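PDB 2GZQ: phosphatidylethanolamine-binding protein from Plasmodium vivax, which probably binds phosphatidylethanolamine or other phosphorylated headgroups and anions in a conserved pocket, as relatives do, although its role in the malaria parasite is not settled. Local coordinates for residues Y77-F82 and L144-E149; N119-L124 and E150-V155; M83-F88 and G136-S141; V127-K132 and C195-K200. All blocks are in the same frame, centred on the assembly; numbering follows the deposited sequence.

Contact 1. Residues Y77-F82 and L144-E149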
loop_
_atom_site.group_PDB
_atom_site.type_symbol
_atom_site.label_atom_id
_atom_site.label_comp_id
_atom_site.label_asym_id
_atom_site.label_seq_id
_atom_site.Cartn_x
_atom_site.Cartn_y
_atom_site.Cartn_z
ATOM N N TYR A 77 18.600 -0.196 5.928
ATOM C CA TYR A 77 17.160 -0.020 5.871
ATOM C C TYR A 77 16.579 -0.870 4.757
ATOM O O TYR A 77 17.276 -1.295 3.836
ATOM C CB TYR A 77 16.792 1.472 5.672
ATOM C CG TYR A 77 16.968 2.262 6.941
ATOM C CD1 TYR A 77 15.888 2.485 7.779
ATOM C CD2 TYR A 77 18.223 2.693 7.343
ATOM C CE1 TYR A 77 16.031 3.161 8.949
ATOM C CE2 TYR A 77 18.383 3.381 8.534
ATOM C CZ TYR A 77 17.279 3.602 9.338
ATOM O OH TYR A 77 17.476 4.267 10.536
ATOM N N CYS A 78 15.280 -1.098 4.850
ATOM C CA CYS A 78 14.589 -1.748 3.758
ATOM C C CYS A 78 13.232 -1.084 3.567
ATOM O O CYS A 78 12.783 -0.277 4.392
ATOM C CB CYS A 78 14.478 -3.249 4.002
ATOM S SG CYS A 78 13.671 -3.634 5.535
ATOM N N TYR A 79 12.600 -1.376 2.446
ATOM C CA TYR A 79 11.235 -0.928 2.252
ATOM C C TYR A 79 10.243 -1.889 2.862
ATOM O O TYR A 79 10.414 -3.106 2.850
ATOM C CB TYR A 79 10.894 -0.769 0.766
ATOM C CG TYR A 79 11.692 0.288 0.011
ATOM C CD1 TYR A 79 12.261 -0.007 -1.197
ATOM C CD2 TYR A 79 11.858 1.561 0.515
ATOM C CE1 TYR A 79 12.983 0.938 -1.908
ATOM C CE2 TYR A 79 12.589 2.517 -0.182
ATOM C CZ TYR A 79 13.133 2.200 -1.400
ATOM O OH TYR A 79 13.853 3.187 -2.044
ATOM N N ILE A 80 9.170 -1.284 3.329
ATOM C CA ILE A 80 7.935 -1.983 3.678
ATOM C C ILE A 80 6.814 -1.359 2.857
ATOM O O ILE A 80 6.707 -0.130 2.760
ATOM C CB ILE A 80 7.667 -1.947 5.217
ATOM C CG1 ILE A 80 6.397 -2.713 5.552
ATOM C CG2 ILE A 80 7.685 -0.530 5.751
ATOM C CD1 ILE A 80 6.217 -2.963 7.053
ATOM N N LEU A 81 6.003 -2.209 2.240
ATOM C CA LEU A 81 4.977 -1.786 1.293
ATOM C C LEU A 81 3.633 -2.293 1.778
ATOM O O LEU A 81 3.478 -3.480 2.074
ATOM C CB LEU A 81 5.307 -2.388 -0.072
ATOM C CG LEU A 81 4.328 -2.090 -1.199
ATOM C CD1 LEU A 81 4.108 -0.629 -1.468
ATOM C CD2 LEU A 81 4.785 -2.762 -2.476
ATOM N N PHE A 82 2.663 -1.389 1.831
ATOM C CA PHE A 82 1.304 -1.727 2.182
ATOM C C PHE A 82 0.414 -1.374 0.988
ATOM O O PHE A 82 0.567 -0.276 0.419
ATOM C CB PHE A 82 0.805 -0.893 3.381
ATOM C CG PHE A 82 1.550 -1.104 4.674
ATOM C CD1 PHE A 82 1.974 -2.342 5.092
ATOM C CD2 PHE A 82 1.816 -0.032 5.517
ATOM C CE1 PHE A 82 2.628 -2.489 6.302
ATOM C CE2 PHE A 82 2.437 -0.200 6.703
ATOM C CZ PHE A 82 2.866 -1.404 7.099
ATOM N N LEU A 144 4.781 3.212 0.505
ATOM C CA LEU A 144 6.132 2.715 0.643
ATOM C C LEU A 144 6.860 3.462 1.734
ATOM O O LEU A 144 6.874 4.711 1.716
ATOM C CB LEU A 144 6.893 2.920 -0.677
ATOM C CG LEU A 144 8.230 2.227 -0.803
ATOM C CD1 LEU A 144 8.051 0.720 -0.924
ATOM C CD2 LEU A 144 9.035 2.812 -1.991
ATOM N N SER A 145 7.420 2.724 2.702
ATOM C CA SER A 145 8.089 3.321 3.849
ATOM C C SER A 145 9.424 2.627 4.078
ATOM O O SER A 145 9.671 1.537 3.581
ATOM C CB SER A 145 7.219 3.189 5.112
ATOM O OG SER A 145 5.959 3.769 4.930
ATOM N N LEU A 146 10.287 3.263 4.850
ATOM C CA LEU A 146 11.546 2.690 5.312
ATOM C C LEU A 146 11.404 2.150 6.725
ATOM O O LEU A 146 10.839 2.804 7.609
ATOM C CB LEU A 146 12.633 3.772 5.365
ATOM C CG LEU A 146 13.111 4.240 3.982
ATOM C CD1 LEU A 146 14.129 5.350 4.240
ATOM C CD2 LEU A 146 13.695 3.133 3.148
ATOM N N VAL A 147 11.954 0.971 6.921
ATOM C CA VAL A 147 12.078 0.323 8.205
ATOM C C VAL A 147 13.519 -0.142 8.376
ATOM O O VAL A 147 14.170 -0.554 7.420
ATOM C CB VAL A 147 11.051 -0.858 8.331
ATOM C CG1 VAL A 147 11.271 -1.915 7.280
ATOM C CG2 VAL A 147 11.087 -1.492 9.697
ATOM N N LYS A 148 14.031 -0.061 9.591
ATOM C CA LYS A 148 15.345 -0.634 9.880
ATOM C C LYS A 148 15.344 -2.109 9.548
ATOM O O LYS A 148 14.405 -2.814 9.852
ATOM C CB LYS A 148 15.711 -0.468 11.351
ATOM C CG LYS A 148 16.018 0.926 11.744
ATOM C CD LYS A 148 16.545 0.967 13.179
ATOM C CE LYS A 148 16.928 2.358 13.603
ATOM N NZ LYS A 148 17.278 2.380 15.046
ATOM N N GLU A 149 16.434 -2.591 8.963
ATOM C CA GLU A 149 16.561 -4.011 8.647
ATOM C C GLU A 149 16.258 -4.860 9.883
ATOM O O GLU A 149 15.555 -5.871 9.811
ATOM C CB GLU A 149 17.948 -4.340 8.103
ATOM C CG GLU A 149 18.227 -5.834 8.005
ATOM C CD GLU A 149 17.626 -6.463 6.762
ATOM O OE1 GLU A 149 17.342 -5.717 5.801
ATOM O OE2 GLU A 149 17.452 -7.706 6.746
HETATM O O HOH W 1 4.585 1.471 4.108
#

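Contact 2. Residues N119-L124 and E150-V155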
loop_
_atom_site.group_PDB
_atom_site.type_symbol
_atom_site.label_atom_id
_atom_site.label_comp_id
_atom_site.label_asym_id
_atom_site.label_seq_id
_atom_site.Cartn_x
_atom_site.Cartn_y
_atom_site.Cartn_z
ATOM N N ASN A 119 14.707 -11.646 0.657
ATOM C CA ASN A 119 14.784 -10.687 1.758
ATOM C C ASN A 119 13.464 -10.387 2.421
ATOM O O ASN A 119 13.440 -9.776 3.490
ATOM C CB ASN A 119 15.386 -9.374 1.242
ATOM C CG ASN A 119 16.769 -9.553 0.648
ATOM O OD1 ASN A 119 17.033 -9.107 -0.469
ATOM N ND2 ASN A 119 17.641 -10.201 1.385
ATOM N N CYS A 120 12.382 -10.739 1.741
ATOM C CA CYS A 120 11.084 -10.214 2.116
ATOM C C CYS A 120 10.341 -11.098 3.103
ATOM O O CYS A 120 10.370 -12.318 3.027
ATOM C CB CYS A 120 10.252 -9.992 0.868
ATOM S SG CYS A 120 10.916 -8.690 -0.189
ATOM N N ILE A 121 9.658 -10.463 4.028
ATOM C CA ILE A 121 8.737 -11.113 4.940
ATOM C C ILE A 121 7.355 -10.663 4.519
ATOM O O ILE A 121 7.050 -9.455 4.531
ATOM C CB ILE A 121 9.022 -10.692 6.385
ATOM C CG1 ILE A 121 10.458 -10.991 6.772
ATOM C CG2 ILE A 121 8.049 -11.403 7.321
ATOM C CD1 ILE A 121 10.822 -10.620 8.192
ATOM N N THR A 122 6.494 -11.599 4.180
ATOM C CA THR A 122 5.120 -11.298 3.859
ATOM C C THR A 122 4.262 -11.294 5.125
ATOM O O THR A 122 3.910 -12.343 5.663
ATOM C CB THR A 122 4.576 -12.246 2.783
ATOM O OG1 THR A 122 5.323 -12.033 1.572
ATOM C CG2 THR A 122 3.123 -12.001 2.499
ATOM N N LEU A 123 4.009 -10.111 5.645
ATOM C CA LEU A 123 3.289 -9.969 6.897
ATOM C C LEU A 123 1.788 -10.192 6.697
ATOM O O LEU A 123 1.108 -10.739 7.533
ATOM C CB LEU A 123 3.535 -8.576 7.476
ATOM C CG LEU A 123 4.969 -8.269 7.871
ATOM C CD1 LEU A 123 5.097 -6.768 8.218
ATOM C CD2 LEU A 123 5.415 -9.114 9.016
ATOM N N LEU A 124 1.280 -9.783 5.535
ATOM C CA LEU A 124 -0.093 -10.081 5.119
ATOM C C LEU A 124 -0.067 -10.430 3.633
ATOM O O LEU A 124 0.231 -9.552 2.807
ATOM C CB LEU A 124 -1.019 -8.888 5.360
ATOM C CG LEU A 124 -1.196 -8.531 6.837
ATOM C CD1 LEU A 124 -1.864 -7.165 6.961
ATOM C CD2 LEU A 124 -2.036 -9.590 7.562
ATOM N N GLU A 150 16.790 -4.457 11.028
ATOM C CA GLU A 150 16.637 -5.276 12.241
ATOM C C GLU A 150 15.181 -5.353 12.712
ATOM O O GLU A 150 14.855 -6.230 13.523
ATOM C CB GLU A 150 17.510 -4.745 13.373
ATOM C CG GLU A 150 17.093 -3.372 13.877
ATOM C CD GLU A 150 18.174 -2.686 14.701
ATOM O OE1 GLU A 150 19.262 -2.404 14.154
ATOM O OE2 GLU A 150 17.926 -2.420 15.896
ATOM N N ASN A 151 14.334 -4.444 12.230
ATOM C CA ASN A 151 12.921 -4.379 12.649
ATOM C C ASN A 151 11.955 -4.854 11.577
ATOM O O ASN A 151 10.754 -4.755 11.741
ATOM C CB ASN A 151 12.540 -2.940 13.050
ATOM C CG ASN A 151 13.281 -2.462 14.263
ATOM O OD1 ASN A 151 13.703 -3.255 15.092
ATOM N ND2 ASN A 151 13.404 -1.146 14.400
ATOM N N LYS A 152 12.479 -5.365 10.475
ATOM C CA LYS A 152 11.618 -5.674 9.346
ATOM C C LYS A 152 10.565 -6.734 9.654
ATOM O O LYS A 152 9.513 -6.761 9.011
ATOM C CB LYS A 152 12.416 -6.081 8.112
ATOM C CG LYS A 152 13.092 -7.449 8.211
ATOM C CD LYS A 152 13.836 -7.812 6.916
ATOM C CE LYS A 152 14.346 -9.230 6.928
ATOM N NZ LYS A 152 15.135 -9.501 5.731
ATOM N N GLY A 153 10.822 -7.569 10.658
ATOM C CA GLY A 153 9.837 -8.571 11.090
ATOM C C GLY A 153 9.298 -8.328 12.479
ATOM O O GLY A 153 8.761 -9.239 13.109
ATOM N N ASN A 154 9.451 -7.099 12.948
ATOM C CA ASN A 154 9.034 -6.700 14.269
ATOM C C ASN A 154 8.225 -5.418 14.179
ATOM O O ASN A 154 8.642 -4.371 14.661
ATOM C CB ASN A 154 10.275 -6.487 15.136
ATOM C CG ASN A 154 9.942 -6.297 16.585
ATOM O OD1 ASN A 154 8.814 -6.561 17.009
ATOM N ND2 ASN A 154 10.904 -5.805 17.354
ATOM N N VAL A 155 7.077 -5.514 13.548
ATOM C CA VAL A 155 6.229 -4.368 13.271
ATOM C C VAL A 155 5.081 -4.420 14.266
ATOM O O VAL A 155 4.232 -5.328 14.205
ATOM C CB VAL A 155 5.696 -4.419 11.836
ATOM C CG1 VAL A 155 4.800 -3.234 11.570
ATOM C CG2 VAL A 155 6.891 -4.506 10.862
#

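Contact 3. Residues M83-F88 and G136-S141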
loop_
_atom_site.group_PDB
_atom_site.type_symbol
_atom_site.label_atom_id
_atom_site.label_comp_id
_atom_site.label_asym_id
_atom_site.label_seq_id
_atom_site.Cartn_x
_atom_site.Cartn_y
_atom_site.Cartn_z
HETATM N N MSE A 83 -0.536 -2.233 0.645
HETATM C CA MSE A 83 -1.595 -1.857 -0.230
HETATM C C MSE A 83 -2.906 -1.848 0.545
HETATM O O MSE A 83 -3.218 -2.812 1.263
HETATM C CB MSE A 83 -1.628 -2.877 -1.321
HETATM C CG MSE A 83 -2.685 -2.665 -2.303
HETATM SE SE MSE A 83 -2.819 -4.311 -3.202
HETATM C CE MSE A 83 -4.366 -3.925 -4.303
ATOM N N ILE A 84 -3.645 -0.746 0.422
ATOM C CA ILE A 84 -4.847 -0.506 1.203
ATOM C C ILE A 84 -5.998 -0.016 0.342
ATOM O O ILE A 84 -5.805 0.561 -0.725
ATOM C CB ILE A 84 -4.637 0.483 2.356
ATOM C CG1 ILE A 84 -4.182 1.824 1.821
ATOM C CG2 ILE A 84 -3.661 -0.064 3.366
ATOM C CD1 ILE A 84 -4.404 2.955 2.766
ATOM N N ASP A 85 -7.203 -0.193 0.860
ATOM C CA ASP A 85 -8.392 0.503 0.383
ATOM C C ASP A 85 -8.919 1.401 1.497
ATOM O O ASP A 85 -9.481 0.893 2.471
ATOM C CB ASP A 85 -9.449 -0.509 -0.045
ATOM C CG ASP A 85 -10.673 0.145 -0.665
ATOM O OD1 ASP A 85 -11.633 -0.589 -1.007
ATOM O OD2 ASP A 85 -10.650 1.385 -0.815
ATOM N N PRO A 86 -8.736 2.714 1.381
ATOM C CA PRO A 86 -9.283 3.632 2.356
ATOM C C PRO A 86 -10.785 3.841 2.199
ATOM O O PRO A 86 -11.410 4.487 3.028
ATOM C CB PRO A 86 -8.519 4.937 2.078
ATOM C CG PRO A 86 -8.257 4.860 0.577
ATOM C CD PRO A 86 -8.056 3.411 0.271
ATOM N N ASP A 87 -11.362 3.296 1.147
ATOM C CA ASP A 87 -12.748 3.525 0.779
ATOM C C ASP A 87 -13.577 2.258 0.909
ATOM O O ASP A 87 -14.427 1.935 0.078
ATOM C CB ASP A 87 -12.762 4.064 -0.633
ATOM C CG ASP A 87 -12.035 5.403 -0.739
ATOM O OD1 ASP A 87 -12.180 6.217 0.194
ATOM O OD2 ASP A 87 -11.329 5.647 -1.748
ATOM N N PHE A 88 -13.285 1.501 1.949
ATOM C CA PHE A 88 -13.904 0.198 2.179
ATOM C C PHE A 88 -14.886 0.254 3.328
ATOM O O PHE A 88 -14.536 0.770 4.387
ATOM C CB PHE A 88 -12.817 -0.821 2.533
ATOM C CG PHE A 88 -13.355 -2.189 2.768
ATOM C CD1 PHE A 88 -13.803 -2.567 4.005
ATOM C CD2 PHE A 88 -13.451 -3.097 1.721
ATOM C CE1 PHE A 88 -14.331 -3.826 4.216
ATOM C CE2 PHE A 88 -13.984 -4.360 1.936
ATOM C CZ PHE A 88 -14.426 -4.711 3.179
ATOM N N GLY A 136 -19.028 3.206 -5.342
ATOM C CA GLY A 136 -18.216 4.353 -5.727
ATOM C C GLY A 136 -16.838 3.940 -6.229
ATOM O O GLY A 136 -16.556 2.762 -6.447
ATOM N N LEU A 137 -15.974 4.920 -6.449
ATOM C CA LEU A 137 -14.601 4.686 -6.839
ATOM C C LEU A 137 -13.754 4.546 -5.579
ATOM O O LEU A 137 -13.811 5.379 -4.658
ATOM C CB LEU A 137 -14.097 5.846 -7.686
ATOM C CG LEU A 137 -14.699 5.923 -9.074
ATOM C CD1 LEU A 137 -14.562 7.345 -9.618
ATOM C CD2 LEU A 137 -14.005 4.937 -9.984
ATOM N N HIS A 138 -12.960 3.508 -5.529
ATOM C CA HIS A 138 -12.064 3.226 -4.416
ATOM C C HIS A 138 -10.654 3.620 -4.782
ATOM O O HIS A 138 -10.151 3.193 -5.832
ATOM C CB HIS A 138 -12.098 1.745 -4.092
ATOM C CG HIS A 138 -13.421 1.232 -3.628
ATOM N ND1 HIS A 138 -13.557 0.475 -2.487
ATOM C CD2 HIS A 138 -14.659 1.317 -4.172
ATOM C CE1 HIS A 138 -14.826 0.137 -2.332
ATOM N NE2 HIS A 138 -15.520 0.651 -3.333
ATOM N N ARG A 139 -10.018 4.404 -3.931
ATOM C CA ARG A 139 -8.636 4.835 -4.141
ATOM C C ARG A 139 -7.682 3.774 -3.604
ATOM O O ARG A 139 -7.142 3.914 -2.511
ATOM C CB ARG A 139 -8.434 6.192 -3.455
ATOM C CG ARG A 139 -9.319 7.287 -4.070
ATOM C CD ARG A 139 -9.408 8.523 -3.204
ATOM N NE ARG A 139 -10.154 8.236 -1.987
ATOM C CZ ARG A 139 -10.297 9.084 -0.978
ATOM N NH1 ARG A 139 -9.752 10.305 -1.017
ATOM N NH2 ARG A 139 -10.984 8.715 0.079
ATOM N N ILE A 140 -7.480 2.725 -4.382
ATOM C CA ILE A 140 -6.608 1.623 -4.002
ATOM C C ILE A 140 -5.168 2.158 -4.012
ATOM O O ILE A 140 -4.686 2.646 -5.030
ATOM C CB ILE A 140 -6.807 0.447 -4.956
ATOM C CG1 ILE A 140 -8.259 -0.046 -4.956
ATOM C CG2 ILE A 140 -5.821 -0.663 -4.629
ATOM C CD1 ILE A 140 -8.788 -0.470 -3.661
ATOM N N SER A 141 -4.528 2.117 -2.852
ATOM C CA SER A 141 -3.324 2.864 -2.596
ATOM C C SER A 141 -2.178 1.978 -2.154
ATOM O O SER A 141 -2.363 0.970 -1.455
ATOM C CB SER A 141 -3.600 3.885 -1.507
ATOM O OG SER A 141 -4.590 4.845 -1.878
#

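Contact 4. Residues V127-K132 and C195-K200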
loop_
_atom_site.group_PDB
_atom_site.type_symbol
_atom_site.label_atom_id
_atom_site.label_comp_id
_atom_site.label_asym_id
_atom_site.label_seq_id
_atom_site.Cartn_x
_atom_site.Cartn_y
_atom_site.Cartn_z
ATOM N N VAL A 127 -4.324 -10.108 -1.046
ATOM C CA VAL A 127 -5.670 -10.471 -1.466
ATOM C C VAL A 127 -6.197 -9.308 -2.270
ATOM O O VAL A 127 -6.022 -8.140 -1.889
ATOM C CB VAL A 127 -6.585 -10.780 -0.274
ATOM C CG1 VAL A 127 -6.041 -11.944 0.534
ATOM C CG2 VAL A 127 -6.781 -9.553 0.605
ATOM N N GLY A 128 -6.804 -9.600 -3.401
ATOM C CA GLY A 128 -7.199 -8.528 -4.322
ATOM C C GLY A 128 -8.348 -7.673 -3.816
ATOM O O GLY A 128 -9.023 -8.042 -2.854
ATOM N N PRO A 129 -8.574 -6.513 -4.457
ATOM C CA PRO A 129 -9.629 -5.571 -4.100
ATOM C C PRO A 129 -10.960 -6.186 -3.856
ATOM O O PRO A 129 -11.393 -7.088 -4.564
ATOM C CB PRO A 129 -9.659 -4.599 -5.274
ATOM C CG PRO A 129 -8.263 -4.604 -5.776
ATOM C CD PRO A 129 -7.788 -6.024 -5.601
ATOM N N SER A 130 -11.615 -5.641 -2.851
ATOM C CA SER A 130 -12.878 -6.147 -2.377
ATOM C C SER A 130 -13.927 -5.081 -2.614
ATOM O O SER A 130 -14.166 -4.235 -1.747
ATOM C CB SER A 130 -12.762 -6.456 -0.894
ATOM O OG SER A 130 -13.986 -6.940 -0.372
ATOM N N ILE A 131 -14.523 -5.092 -3.801
ATOM C CA ILE A 131 -15.382 -3.984 -4.192
ATOM C C ILE A 131 -16.724 -4.485 -4.714
ATOM O O ILE A 131 -16.791 -5.132 -5.757
ATOM C CB ILE A 131 -14.703 -3.103 -5.284
ATOM C CG1 ILE A 131 -13.366 -2.559 -4.781
ATOM C CG2 ILE A 131 -15.649 -1.965 -5.700
ATOM C CD1 ILE A 131 -12.593 -1.783 -5.819
ATOM N N LYS A 132 -17.799 -4.167 -4.003
ATOM C CA LYS A 132 -19.149 -4.461 -4.470
ATOM C C LYS A 132 -19.623 -3.420 -5.464
ATOM O O LYS A 132 -19.234 -2.253 -5.409
ATOM C CB LYS A 132 -20.135 -4.527 -3.303
ATOM C CG LYS A 132 -19.832 -5.595 -2.270
ATOM C CD LYS A 132 -19.454 -6.923 -2.915
ATOM C CE LYS A 132 -18.092 -7.410 -2.436
ATOM N NZ LYS A 132 -17.498 -8.434 -3.345
ATOM N N CYS A 195 -4.574 4.121 -7.623
ATOM C CA CYS A 195 -5.481 4.134 -8.761
ATOM C C CYS A 195 -6.888 4.236 -8.231
ATOM O O CYS A 195 -7.100 4.188 -7.021
ATOM C CB CYS A 195 -5.282 2.853 -9.600
ATOM S SG CYS A 195 -5.696 1.315 -8.757
ATOM N N GLN A 196 -7.848 4.408 -9.143
ATOM C CA GLN A 196 -9.257 4.365 -8.798
ATOM C C GLN A 196 -9.896 3.117 -9.393
ATOM O O GLN A 196 -9.687 2.809 -10.567
ATOM C CB GLN A 196 -9.947 5.603 -9.345
ATOM C CG GLN A 196 -9.514 6.956 -8.770
ATOM C CD GLN A 196 -10.177 8.105 -9.525
ATOM O OE1 GLN A 196 -11.271 8.517 -9.181
ATOM N NE2 GLN A 196 -9.515 8.615 -10.561
HETATM N N MSE A 197 -10.670 2.389 -8.602
HETATM C CA MSE A 197 -11.303 1.162 -9.075
HETATM C C MSE A 197 -12.761 1.162 -8.676
HETATM O O MSE A 197 -13.110 1.579 -7.576
HETATM C CB MSE A 197 -10.652 -0.068 -8.452
HETATM C CG MSE A 197 -9.296 -0.419 -9.004
HETATM SE SE MSE A 197 -8.587 -2.065 -8.224
HETATM C CE MSE A 197 -9.337 -3.307 -9.411
ATOM N N ARG A 198 -13.621 0.683 -9.574
ATOM C CA ARG A 198 -15.010 0.422 -9.241
ATOM C C ARG A 198 -15.430 -0.904 -9.856
ATOM O O ARG A 198 -14.734 -1.416 -10.734
ATOM C CB ARG A 198 -15.916 1.562 -9.722
ATOM C CG ARG A 198 -15.869 1.825 -11.223
ATOM C CD ARG A 198 -16.831 2.960 -11.648
ATOM N NE ARG A 198 -18.238 2.670 -11.403
ATOM C CZ ARG A 198 -19.043 2.089 -12.287
ATOM N NH1 ARG A 198 -18.569 1.708 -13.469
ATOM N NH2 ARG A 198 -20.311 1.875 -11.990
ATOM N N ARG A 199 -16.498 -1.489 -9.338
ATOM C CA ARG A 199 -17.065 -2.647 -9.999
ATOM C C ARG A 199 -18.102 -2.240 -11.033
ATOM O O ARG A 199 -19.078 -1.549 -10.732
ATOM C CB ARG A 199 -17.614 -3.661 -9.005
ATOM C CG ARG A 199 -18.075 -4.958 -9.691
ATOM C CD ARG A 199 -18.587 -5.967 -8.706
ATOM N NE ARG A 199 -17.527 -6.506 -7.867
ATOM C CZ ARG A 199 -16.838 -7.611 -8.133
ATOM N NH1 ARG A 199 -17.082 -8.302 -9.237
ATOM N NH2 ARG A 199 -15.895 -8.020 -7.298
ATOM N N LYS A 200 -17.876 -2.680 -12.265
ATOM C CA LYS A 200 -18.870 -2.566 -13.321
ATOM C C LYS A 200 -20.048 -3.506 -13.058
ATOM O O LYS A 200 -21.127 -3.066 -12.656
ATOM C CB LYS A 200 -18.229 -2.896 -14.670
ATOM C CG LYS A 200 -16.871 -2.251 -14.872
ATOM C CD LYS A 200 -16.305 -2.539 -16.253
ATOM C CE LYS A 200 -16.710 -1.469 -17.258
ATOM N NZ LYS A 200 -16.350 -0.093 -16.811
HETATM O O HOH W 2 -13.866 -7.329 -5.377
HETATM O O HOH W 3 -17.911 0.379 -6.991
#

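Contact 1. Residues Y77-F82 and L144-E149
Tyr79 and Leu146 form a non-hydrogen-bonded antiparallel pair, and the tyrosine runs out along a wall made by Leu144 and Leu146. At its base, Tyr79 CB sits 3.6 Å from Leu144 CD1, and CG rests against the same methyl. Further along, Tyr79 CD2 and CE2 each lie 3.6 Å from Leu146 CD2, the leucine running alongside the ring. Over one ring face comes the other branch of Leu144: CD2 stands 4.0 Å from the centroid of the Tyr79 ring, almost on the normal, a good CH-pi contact. Leu144 brings that methyl there because its CG is anti to the backbone N (chi1 -169°). The carbonyl oxygen of Ser145 lies at the ring edge. Beyond the ring, Tyr79 OH is bonded to the backbone oxygen of Glu71.

The ladder itself is regular. Cys78 pairs with Val147 through Cys78 N to Val147 O and the reciprocal bond, while Ile80 N reaches Ser145 O at 2.9 Å. Ile80 O takes two donors, Ser145 N and a water; that water also bonds Ser145 OG at 2.8 Å. On the outer end, Lys148 runs alongside Tyr77, its CG 3.6 Å from Tyr77 CE1.

The chemistry is that of two central strands: straight backbone bonds fix the register, leucines pack one face and flank of a buried tyrosine ring whose hydroxyl is held by Glu71 O, and a water bridges the serine hydroxyl and a strand carbonyl.

Contact 2. Residues N119-L124 and E150-V155
Ile121 reaches over the turn at Lys152 and Gly153 and makes the closest apolar approach of this contact, with Ile121 CD1 3.7 Å from Gly153 CA. The same methyl lies 3.9 Å from Lys152 CG, the isoleucine lying across the lysine chain. Glycine gives the isoleucine a bare backbone to rest on.

Lys152 then carries its chain past Ile121 to the 119-124 backbone. Its CG starts between the backbone N and the carbonyl carbon (chi1 71°), after which the chain is fully extended, and NZ donates to Asn119 O at 2.8 Å. The ammonium comes in bent, 137° at the carbonyl oxygen. NZ also has a salt bridge to Glu149, so two acceptors hold it at the partly exposed end of the contact.

The other end is buried but slacker across the two segments: Leu123 CD1 touches Val155 CG2 at 3.9 Å and comes no nearer than 4.5 Å to Lys152 O. Ile80 and Val158 help to close in Leu123, while Met187 covers Val155.

Asn154 N bonds back to Asn151 O, closing a type I beta turn, Asn151 to Asn154, that begins on the last residue of the 3-10 segment. The arrangement is that of a loop turn laid against an edge strand, here one with a classic beta bulge, where Leu123 and Leu124 together face Ala103.

Contact 3. Residues M83-F88 and G136-S141
Asp87 OD2 is gripped twice by Arg139: the backbone N reaches it at 2.8 Å on the anti lone pair, and NE comes in at 2.9 Å on the syn side. The second carboxylate oxygen, OD1, takes Arg139 NH2 at 2.8 Å, also syn. Carboxylate and guanidinium are only 4° from coplanar, so this is a side-on, two-nitrogen salt bridge with nearly straight bonds. A bend at chi3 (-69°) folds the arginine back so that its side chain and its own backbone N close on one oxygen. NH1 bonds the backbone oxygen of Glu21 and NH2 bonds His26 ND1, which pins the guanidinium.

Next to this pair, His138 ND1 donates in its ring plane to Asp85 OD1 at 2.7 Å. Asp85 OD2 is also used, accepting from Asp87 N in an Asx turn, which ties the two aspartates together. Ile140 CD1 packs 3.6 Å from Asp85 CG and lies over one face of the carboxylate.

Asp85-Pro86-Asp87 and Gly136-Leu137-His138-Arg139 correspond to the two signature motifs of the family, which in relatives line the anion-binding pocket. Ile84 and Ser141 form a hydrogen-bonded antiparallel pair, the last of the ladder before side-chain bonds take over. Strand 77-85 is flanked on its other edge by 99-107, strand 138-148 by 188-198, and Glu21, between helices 15-20 and 23-26, and His26, at the end of the second, meet the arginine.

Contact 4. Residues V127-K132 and C195-K200
Arg199 NE donates to Ile131 O at 2.6 Å, a short and nearly straight bond (174° at the hydrogen) with the oxygen in the guanidinium plane. NH2 of the same arginine adds only a weak bond to that oxygen. The side chain starts with CG anti to the backbone N (chi1 -174°) and bends at chi3, which turns the guanidinium edge to the carbonyl. A water secures the neighbouring backbone: it donates to Pro129 O at 2.6 Å, accepts from Ile131 N at 2.8 Å, and has a weak link to Arg199 NH2. A second water joins Lys132 O and Arg199 N, weakly at both ends.

Outside this, Lys132 NZ stands 4.3 Å from Arg199 NH2. The like charges are close, but both residues are exposed and solvent probably screens them.

Inward lies the packing. Ile131 CD1 sits 3.7 Å from Met197 CB, meeting that side chain crosswise, and the isoleucine also touches His138. The selenium of Met197, a selenomethionine, lies against the Pro129 ring in one of its two modelled conformers.

Met197 also shares backbone bonds with His138. The segment just past the strand is thus tied to an irregular Gly-Pro loop by the Arg199 side chain on a backbone carbonyl, helped by water, beside the histidine of the family's conserved Gly-X-His-Arg motif and so probably at the rim of the ligand pocket.

Contacts 1 and 3 hold the same two strands, 77-85 and 138-148, at opposite sides of the chain's centre, about 21 Å apart between centres, and both are buried. Contact 1 is apolar packing on a regular ladder; contact 3, where one strand ends and the other begins, trades that for carboxylates, histidine and arginine. Contacts 2 and 4 are partly buried and bring loops to strands. Contact 2 touches contact 1 through Ile80 and Leu123, extending its hydrophobic side toward the edge strand. Contact 4 adjoins contact 3 instead, through probable backbone bonds between His138 and Met197 and between Ile140 and Cys195, and relies more on water.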